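Local coordinates for solute-binding periplasmic protein of iron/siderophore ABC transporter (Yersinia pestis, PDB 6B2Y) that probably captures chelated iron in the periplasm and delivers it to an ABC transporter of the inner membrane for uptake, at residues D213-E221 / I243-I251. Sequence-based numbering, arbitrary orientation.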
ATOM      1  N   ASP A 213      25.915  12.081  -1.284  1.00 37.95           N
ATOM      2  CA  ASP A 213      25.898  13.421  -0.699  1.00 32.95           C
ATOM      3  C   ASP A 213      25.195  14.457  -1.578  1.00 34.75           C
ATOM      4  O   ASP A 213      25.278  15.654  -1.285  1.00 33.80           O
ATOM      5  CB  ASP A 213      27.328  13.873  -0.341  1.00 36.04           C
ATOM      6  CG  ASP A 213      28.213  14.143  -1.555  1.00 37.97           C
ATOM      7  OD1 ASP A 213      27.785  13.950  -2.709  1.00 36.68           O
ATOM      8  OD2 ASP A 213      29.382  14.551  -1.333  1.00 42.99           O
ATOM      9  N   LYS A 214      24.495  14.026  -2.625  1.00 30.71           N
ATOM     10  CA  LYS A 214      23.653  14.893  -3.432  1.00 32.34           C
ATOM     11  C   LYS A 214      22.168  14.570  -3.303  1.00 30.67           C
ATOM     12  O   LYS A 214      21.353  15.198  -3.993  1.00 30.92           O
ATOM     13  CB  LYS A 214      24.058  14.789  -4.906  1.00 32.68           C
ATOM     14  CG  LYS A 214      25.542  15.063  -5.167  1.00 36.64           C
ATOM     15  CD  LYS A 214      25.763  15.540  -6.587  1.00 43.24           C
ATOM     16  CE  LYS A 214      27.031  16.385  -6.692  1.00 41.91           C
ATOM     17  NZ  LYS A 214      27.228  16.890  -8.071  1.00 40.45           N
ATOM     18  N   LYS A 215      21.798  13.640  -2.436  1.00 29.13           N
ATOM     19  CA  LYS A 215      20.433  13.166  -2.200  1.00 29.38           C
ATOM     20  C   LYS A 215      19.728  14.016  -1.141  1.00 29.99           C
ATOM     21  O   LYS A 215      20.297  14.274  -0.071  1.00 30.68           O
ATOM     22  CB  LYS A 215      20.442  11.718  -1.744  1.00 25.71           C
ATOM     23  CG  LYS A 215      20.922  10.779  -2.813  1.00 26.11           C
ATOM     24  CD  LYS A 215      20.876   9.338  -2.351  1.00 25.75           C
ATOM     25  CE  LYS A 215      21.323   8.421  -3.482  1.00 28.87           C
ATOM     26  NZ  LYS A 215      21.185   6.984  -3.085  1.00 27.24           N
ATOM     27  N   PRO A 216      18.486  14.422  -1.395  1.00 25.21           N
ATOM     28  CA  PRO A 216      17.749  15.191  -0.385  1.00 28.10           C
ATOM     29  C   PRO A 216      17.391  14.325   0.814  1.00 28.95           C
ATOM     30  O   PRO A 216      17.076  13.140   0.674  1.00 28.13           O
ATOM     31  CB  PRO A 216      16.493  15.635  -1.136  1.00 28.24           C
ATOM     32  CG  PRO A 216      16.263  14.518  -2.123  1.00 26.82           C
ATOM     33  CD  PRO A 216      17.656  14.105  -2.564  1.00 27.21           C
ATOM     34  N   SER A 217      17.446  14.921   2.004  1.00 25.47           N
ATOM     35  CA  SER A 217      16.992  14.222   3.195  1.00 23.23           C
ATOM     36  C   SER A 217      15.471  14.281   3.224  1.00 27.90           C
ATOM     37  O   SER A 217      14.868  15.263   2.787  1.00 27.54           O
ATOM     38  CB  SER A 217      17.590  14.832   4.462  1.00 29.94           C
ATOM     39  OG  SER A 217      17.313  16.218   4.550  1.00 27.29           O
ATOM     40  N   VAL A 218      14.857  13.206   3.696  1.00 25.70           N
ATOM     41  CA  VAL A 218      13.416  13.020   3.569  1.00 26.26           C
ATOM     42  C   VAL A 218      12.878  12.498   4.889  1.00 29.38           C
ATOM     43  O   VAL A 218      13.435  11.561   5.471  1.00 26.97           O
ATOM     44  CB  VAL A 218      13.053  12.022   2.449  1.00 23.43           C
ATOM     45  CG1 VAL A 218      11.510  11.861   2.355  1.00 22.63           C
ATOM     46  CG2 VAL A 218      13.648  12.440   1.106  1.00 26.86           C
ATOM     47  N   PHE A 219      11.763  13.069   5.338  1.00 22.86           N
ATOM     48  CA  PHE A 219      10.995  12.493   6.433  1.00 21.21           C
ATOM     49  C   PHE A 219       9.588  12.201   5.941  1.00 26.51           C
ATOM     50  O   PHE A 219       8.934  13.089   5.378  1.00 24.38           O
ATOM     51  CB  PHE A 219      10.918  13.418   7.649  1.00 28.91           C
ATOM     52  CG  PHE A 219      10.133  12.825   8.787  1.00 28.64           C
ATOM     53  CD1 PHE A 219      10.640  11.749   9.502  1.00 29.17           C
ATOM     54  CD2 PHE A 219       8.870  13.302   9.108  1.00 30.32           C
ATOM     55  CE1 PHE A 219       9.917  11.175  10.536  1.00 27.44           C
ATOM     56  CE2 PHE A 219       8.146  12.728  10.148  1.00 29.09           C
ATOM     57  CZ  PHE A 219       8.672  11.670  10.858  1.00 30.95           C
ATOM     58  N   ILE A 220       9.124  10.965   6.142  1.00 23.58           N
ATOM     59  CA  ILE A 220       7.743  10.599   5.830  1.00 24.31           C
ATOM     60  C   ILE A 220       6.979  10.389   7.134  1.00 25.11           C
ATOM     61  O   ILE A 220       7.354   9.559   7.968  1.00 24.49           O
ATOM     62  CB  ILE A 220       7.655   9.357   4.923  1.00 20.64           C
ATOM     63  CG1 ILE A 220       6.185   9.099   4.551  1.00 25.03           C
ATOM     64  CG2 ILE A 220       8.257   8.132   5.582  1.00 21.57           C
ATOM     65  CD1 ILE A 220       5.967   8.768   3.109  1.00 29.58           C
ATOM     66  N   GLU A 221       5.901  11.147   7.313  1.00 23.15           N
ATOM     67  CA  GLU A 221       5.026  10.979   8.464  1.00 25.21           C
ATOM     68  C   GLU A 221       3.843  10.134   8.013  1.00 24.65           C
ATOM     69  O   GLU A 221       2.964  10.617   7.297  1.00 25.18           O
ATOM     70  CB  GLU A 221       4.568  12.330   9.013  1.00 25.38           C
ATOM     71  CG  GLU A 221       3.894  12.186  10.353  1.00 27.12           C
ATOM     72  CD  GLU A 221       3.295  13.477  10.854  1.00 29.75           C
ATOM     73  OE1 GLU A 221       2.567  13.423  11.862  1.00 33.79           O
ATOM     74  OE2 GLU A 221       3.552  14.532  10.241  1.00 31.44           O
ATOM     75  N   ILE A 243      11.613   5.621  -0.547  1.00 19.14           N
ATOM     76  CA  ILE A 243      12.532   6.753  -0.471  1.00 19.55           C
ATOM     77  C   ILE A 243      13.892   6.376  -1.050  1.00 19.77           C
ATOM     78  O   ILE A 243      14.442   7.097  -1.898  1.00 20.84           O
ATOM     79  CB  ILE A 243      12.652   7.238   0.981  1.00 18.40           C
ATOM     80  CG1 ILE A 243      11.321   7.854   1.418  1.00 20.19           C
ATOM     81  CG2 ILE A 243      13.781   8.262   1.129  1.00 24.27           C
ATOM     82  CD1 ILE A 243      11.273   8.160   2.909  1.00 23.67           C
ATOM     83  N   ASP A 244      14.438   5.235  -0.609  1.00 21.13           N
ATOM     84  CA  ASP A 244      15.726   4.743  -1.105  1.00 23.69           C
ATOM     85  C   ASP A 244      15.727   4.633  -2.627  1.00 23.40           C
ATOM     86  O   ASP A 244      16.619   5.165  -3.298  1.00 25.07           O
ATOM     87  CB  ASP A 244      16.068   3.372  -0.489  1.00 23.55           C
ATOM     88  CG  ASP A 244      16.261   3.411   1.026  1.00 24.56           C
ATOM     89  OD1 ASP A 244      16.268   4.501   1.635  1.00 27.46           O
ATOM     90  OD2 ASP A 244      16.403   2.321   1.631  1.00 28.66           O
ATOM     91  N   GLN A 245      14.745   3.919  -3.193  1.00 21.04           N
ATOM     92  CA  GLN A 245      14.743   3.698  -4.635  1.00 20.25           C
ATOM     93  C   GLN A 245      14.559   4.995  -5.402  1.00 21.15           C
ATOM     94  O   GLN A 245      15.040   5.123  -6.534  1.00 23.77           O
ATOM     95  CB  GLN A 245      13.639   2.713  -5.030  1.00 22.92           C
ATOM     96  CG  GLN A 245      13.888   1.293  -4.554  1.00 25.83           C
ATOM     97  CD  GLN A 245      12.741   0.356  -4.915  1.00 28.12           C
ATOM     98  OE1 GLN A 245      12.811  -0.365  -5.906  1.00 30.13           O
ATOM     99  NE2 GLN A 245      11.689   0.361  -4.103  1.00 28.88           N
ATOM    100  N   ALA A 246      13.859   5.963  -4.811  1.00 21.52           N
ATOM    101  CA  ALA A 246      13.638   7.242  -5.465  1.00 22.14           C
ATOM    102  C   ALA A 246      14.811   8.184  -5.273  1.00 23.39           C
ATOM    103  O   ALA A 246      14.724   9.347  -5.677  1.00 23.97           O
ATOM    104  CB  ALA A 246      12.345   7.892  -4.949  1.00 19.43           C
ATOM    105  N   GLY A 247      15.897   7.714  -4.664  1.00 23.09           N
ATOM    106  CA  GLY A 247      17.079   8.539  -4.539  1.00 22.76           C
ATOM    107  C   GLY A 247      17.068   9.543  -3.410  1.00 24.11           C
ATOM    108  O   GLY A 247      17.829  10.517  -3.455  1.00 23.65           O
ATOM    109  N   GLY A 248      16.224   9.349  -2.401  1.00 24.09           N
ATOM    110  CA  GLY A 248      16.238  10.182  -1.223  1.00 23.45           C
ATOM    111  C   GLY A 248      17.008   9.541  -0.084  1.00 24.62           C
ATOM    112  O   GLY A 248      17.367   8.363  -0.115  1.00 25.68           O
ATOM    113  N   ASN A 249      17.223  10.339   0.955  1.00 25.58           N
ATOM    114  CA  ASN A 249      17.896   9.896   2.171  1.00 23.98           C
ATOM    115  C   ASN A 249      16.888   9.961   3.322  1.00 27.12           C
ATOM    116  O   ASN A 249      16.620  11.039   3.856  1.00 27.20           O
ATOM    117  CB  ASN A 249      19.133  10.761   2.430  1.00 32.44           C
ATOM    118  CG  ASN A 249      19.689  10.594   3.828  1.00 32.83           C
ATOM    119  OD1 ASN A 249      19.570   9.527   4.439  1.00 38.91           O
ATOM    120  ND2 ASN A 249      20.326  11.651   4.344  1.00 37.89           N
ATOM    121  N   ASN A 250      16.345   8.800   3.702  1.00 22.17           N
ATOM    122  CA  ASN A 250      15.349   8.687   4.769  1.00 24.36           C
ATOM    123  C   ASN A 250      15.978   8.991   6.128  1.00 29.08           C
ATOM    124  O   ASN A 250      16.751   8.183   6.657  1.00 26.76           O
ATOM    125  CB  ASN A 250      14.733   7.287   4.748  1.00 23.80           C
ATOM    126  CG  ASN A 250      13.756   7.058   5.886  1.00 22.11           C
ATOM    127  OD1 ASN A 250      13.316   8.000   6.547  1.00 26.63           O
ATOM    128  ND2 ASN A 250      13.404   5.783   6.122  1.00 23.70           N
ATOM    129  N   ILE A 251      15.625  10.150   6.713  1.00 27.14           N
ATOM    130  CA  ILE A 251      16.204  10.552   7.994  1.00 29.27           C
ATOM    131  C   ILE A 251      15.846   9.589   9.115  1.00 28.99           C
ATOM    132  O   ILE A 251      16.488   9.606  10.172  1.00 31.98           O
ATOM    133  CB  ILE A 251      15.778  11.993   8.373  1.00 29.92           C
ATOM    134  CG1 ILE A 251      14.280  12.042   8.697  1.00 30.54           C
ATOM    135  CG2 ILE A 251      16.149  12.963   7.253  1.00 30.21           C
ATOM    136  CD1 ILE A 251      13.866  13.095   9.732  1.00 31.96           C
TER
HETATM  137  O   HOH W   1      18.615   6.770  -2.004  1.00 25.07           O
HETATM  138  O   HOH W   2      18.730   5.450  -4.466  1.00 35.67           O
HETATM  139  O   HOH W   3      11.131   9.372   7.469  1.00 23.15           O
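V218 and I243 form the apolar centre: the side chains run past each other in opposite directions, V218 CG1 lying 3.7 Å from I243 CD1, which also reaches I220 CG2. F350 and I277 close in on V218. On the sheet face carrying S217 and N249, I251 meets F219 obliquely: with CG1 between the backbone N and the carbonyl carbon (chi1 69°), I251 CD1 comes to 3.5 Å from F219 CD1, and CG2 touches S217 CB. The arrangement exemplifies a beta-alpha-beta crossover: strand 217-221 leads, by way of the short strand 232-234 and helix 239-245, to the parallel edge strand 249-250. A Schellman motif with G247 as C-prime residue ends the helix, G248 N bonding I243 O and G247 N bonding D244 O. N249 N then bonds P216 O (2.8 Å), V218 N takes N249 O from 38° above the carbonyl plane, and I251 N reaches V218 O nearly straight, at 168°. N250 OD1 accepts from A252 N and from a water that accepts from I220 N; ND2 bonds A234 O. At the outer edge the extended K215 runs alongside G247 O, bonded by Y351 OH, with K215 CG 3.2 Å from that oxygen; NZ combines a salt bridge to E212 with a water bonded to D244 O and G248 O.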